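Local coordinates for protein MJ fibrillarin homologue (Methanocaldococcus jannaschii, PDB 1FBN) that probably methylates ribose 2'-hydroxyls of rRNA and tRNA with S-adenosyl-L-methionine as methyl donor, at sites chosen by a guide RNA, at residues M70-D75 against V144-E149. Numbering follows the deposited sequence.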
loop_
_atom_site.group_PDB
_atom_site.type_symbol
_atom_site.label_atom_id
_atom_site.label_comp_id
_atom_site.label_asym_id
_atom_site.label_seq_id
_atom_site.Cartn_x
_atom_site.Cartn_y
_atom_site.Cartn_z
HETATM N N MSE A 70 3.408 1.414 -10.394
HETATM C CA MSE A 70 3.689 0.792 -9.101
HETATM C C MSE A 70 5.141 1.122 -8.768
HETATM O O MSE A 70 6.067 0.455 -9.235
HETATM C CB MSE A 70 3.462 -0.723 -9.159
HETATM C CG MSE A 70 3.869 -1.465 -7.888
HETATM SE SE MSE A 70 3.115 -0.803 -6.396
HETATM C CE MSE A 70 3.250 -2.229 -5.335
ATOM N N PRO A 71 5.353 2.192 -7.982
ATOM C CA PRO A 71 6.668 2.681 -7.556
ATOM C C PRO A 71 7.431 1.869 -6.502
ATOM O O PRO A 71 8.636 2.054 -6.339
ATOM C CB PRO A 71 6.352 4.090 -7.068
ATOM C CG PRO A 71 4.995 3.929 -6.471
ATOM C CD PRO A 71 4.282 3.083 -7.495
ATOM N N ILE A 72 6.745 0.985 -5.786
ATOM C CA ILE A 72 7.401 0.175 -4.765
ATOM C C ILE A 72 8.284 -0.881 -5.423
ATOM O O ILE A 72 7.791 -1.775 -6.105
ATOM C CB ILE A 72 6.371 -0.494 -3.822
ATOM C CG1 ILE A 72 5.575 0.585 -3.079
ATOM C CG2 ILE A 72 7.078 -1.430 -2.832
ATOM C CD1 ILE A 72 4.454 0.055 -2.208
ATOM N N LYS A 73 9.592 -0.752 -5.218
ATOM C CA LYS A 73 10.578 -1.674 -5.781
ATOM C C LYS A 73 11.228 -2.514 -4.674
ATOM O O LYS A 73 10.901 -2.359 -3.496
ATOM C CB LYS A 73 11.656 -0.881 -6.527
ATOM C CG LYS A 73 11.134 0.097 -7.571
ATOM C CD LYS A 73 10.533 -0.608 -8.772
ATOM C CE LYS A 73 10.176 0.384 -9.872
ATOM N NZ LYS A 73 9.749 -0.300 -11.125
ATOM N N ARG A 74 12.170 -3.378 -5.055
ATOM C CA ARG A 74 12.864 -4.250 -4.104
ATOM C C ARG A 74 13.655 -3.508 -3.041
ATOM O O ARG A 74 13.673 -3.918 -1.882
ATOM C CB ARG A 74 13.807 -5.219 -4.823
ATOM C CG ARG A 74 13.116 -6.313 -5.607
ATOM C CD ARG A 74 14.121 -7.138 -6.394
ATOM N NE ARG A 74 14.354 -8.461 -5.818
ATOM C CZ ARG A 74 15.439 -8.801 -5.130
ATOM N NH1 ARG A 74 16.401 -7.913 -4.921
ATOM N NH2 ARG A 74 15.575 -10.036 -4.663
ATOM N N ASP A 75 14.315 -2.424 -3.436
ATOM C CA ASP A 75 15.131 -1.644 -2.508
ATOM C C ASP A 75 14.462 -0.361 -2.004
ATOM O O ASP A 75 15.126 0.515 -1.448
ATOM C CB ASP A 75 16.477 -1.311 -3.163
ATOM C CG ASP A 75 16.331 -0.428 -4.396
ATOM O OD1 ASP A 75 15.222 -0.355 -4.974
ATOM O OD2 ASP A 75 17.336 0.203 -4.786
ATOM N N VAL A 144 12.129 8.611 2.491
ATOM C CA VAL A 144 11.529 7.479 1.795
ATOM C C VAL A 144 11.282 7.691 0.307
ATOM O O VAL A 144 11.209 8.822 -0.173
ATOM C CB VAL A 144 10.197 7.043 2.478
ATOM C CG1 VAL A 144 10.441 6.709 3.953
ATOM C CG2 VAL A 144 9.142 8.131 2.344
ATOM N N ASP A 145 11.150 6.579 -0.410
ATOM C CA ASP A 145 10.895 6.589 -1.850
ATOM C C ASP A 145 9.397 6.604 -2.125
ATOM O O ASP A 145 8.939 7.172 -3.113
ATOM C CB ASP A 145 11.495 5.340 -2.493
ATOM C CG ASP A 145 12.978 5.218 -2.248
ATOM O OD1 ASP A 145 13.739 5.970 -2.887
ATOM O OD2 ASP A 145 13.380 4.386 -1.410
ATOM N N VAL A 146 8.640 5.963 -1.242
ATOM C CA VAL A 146 7.198 5.873 -1.401
ATOM C C VAL A 146 6.459 5.987 -0.073
ATOM O O VAL A 146 6.946 5.549 0.969
ATOM C CB VAL A 146 6.799 4.496 -2.035
ATOM C CG1 VAL A 146 5.284 4.402 -2.222
ATOM C CG2 VAL A 146 7.508 4.283 -3.366
ATOM N N ILE A 147 5.304 6.636 -0.112
ATOM C CA ILE A 147 4.450 6.731 1.062
ATOM C C ILE A 147 3.149 6.070 0.625
ATOM O O ILE A 147 2.617 6.383 -0.445
ATOM C CB ILE A 147 4.141 8.188 1.486
ATOM C CG1 ILE A 147 5.397 8.869 2.033
ATOM C CG2 ILE A 147 3.060 8.192 2.565
ATOM C CD1 ILE A 147 5.170 10.307 2.473
ATOM N N TYR A 148 2.705 5.084 1.396
ATOM C CA TYR A 148 1.452 4.395 1.115
ATOM C C TYR A 148 0.517 4.768 2.253
ATOM O O TYR A 148 0.835 4.532 3.419
ATOM C CB TYR A 148 1.642 2.872 1.080
ATOM C CG TYR A 148 0.354 2.115 0.823
ATOM C CD1 TYR A 148 -0.065 1.832 -0.480
ATOM C CD2 TYR A 148 -0.466 1.709 1.882
ATOM C CE1 TYR A 148 -1.270 1.168 -0.725
ATOM C CE2 TYR A 148 -1.671 1.043 1.650
ATOM C CZ TYR A 148 -2.066 0.778 0.344
ATOM O OH TYR A 148 -3.248 0.120 0.103
ATOM N N GLU A 149 -0.635 5.338 1.913
ATOM C CA GLU A 149 -1.598 5.751 2.921
ATOM C C GLU A 149 -2.986 5.137 2.761
ATOM O O GLU A 149 -3.563 5.136 1.675
ATOM C CB GLU A 149 -1.702 7.273 2.949
ATOM C CG GLU A 149 -2.663 7.792 3.999
ATOM C CD GLU A 149 -2.689 9.299 4.086
ATOM O OE1 GLU A 149 -1.679 9.936 3.729
ATOM O OE2 GLU A 149 -3.718 9.846 4.527
HETATM O O HOH W 1 16.133 3.480 -1.764
#
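P71 meets V146 along one side of its ring: the ring CB lies 3.9 Å from V146 CG2 and the ring CG 4.0 Å from the same methyl, while the two side chains run at about a right angle. The carbonyl oxygen P71 O is also 3.9 Å from V146 CG2, so this methyl rests against both ring and backbone of the proline. I72 leans mainly on the other branch. Its CG1 methylene approaches V146 CG1 at 3.9 Å, again with the side chains at about a right angle. The valine torsion explains the preference: with CG1 anti to the backbone N (chi1 -179°), CG2 lies beside that nitrogen, and the two methyls spread so that CG2 faces mainly P71 and CG1 mainly I72. I72 and V146 are also the pair with the nearest CA atoms, 6.6 Å apart, and no direct hydrogen bond joins the segments. At D75 the contact becomes polar and indirect. D75 O and D145 OD2 are 4.2 Å apart, and a water donates to both, at 3.1 Å to D75 O and 2.9 Å to D145 OD2. D145 OD2 also accepts from K77 N, and D145 OD1 forms a salt bridge with K169 NZ, so both carboxylate oxygens are engaged.

The 70-75 loop, coming after helix 58-64, thus packs against 144-149, a central parallel strand of the Rossmann-like methyltransferase sheet, just before the chain enters strand 77-81, the neighbour of 144-149. I72 also touches I78 on that strand, and P71 touches Y173 on strand 172-179, which flanks 144-149 on its other side. I147 points away from the loop and packs on L160 and N163 of helix 156-167, placing loop and helix on opposite faces of the strand.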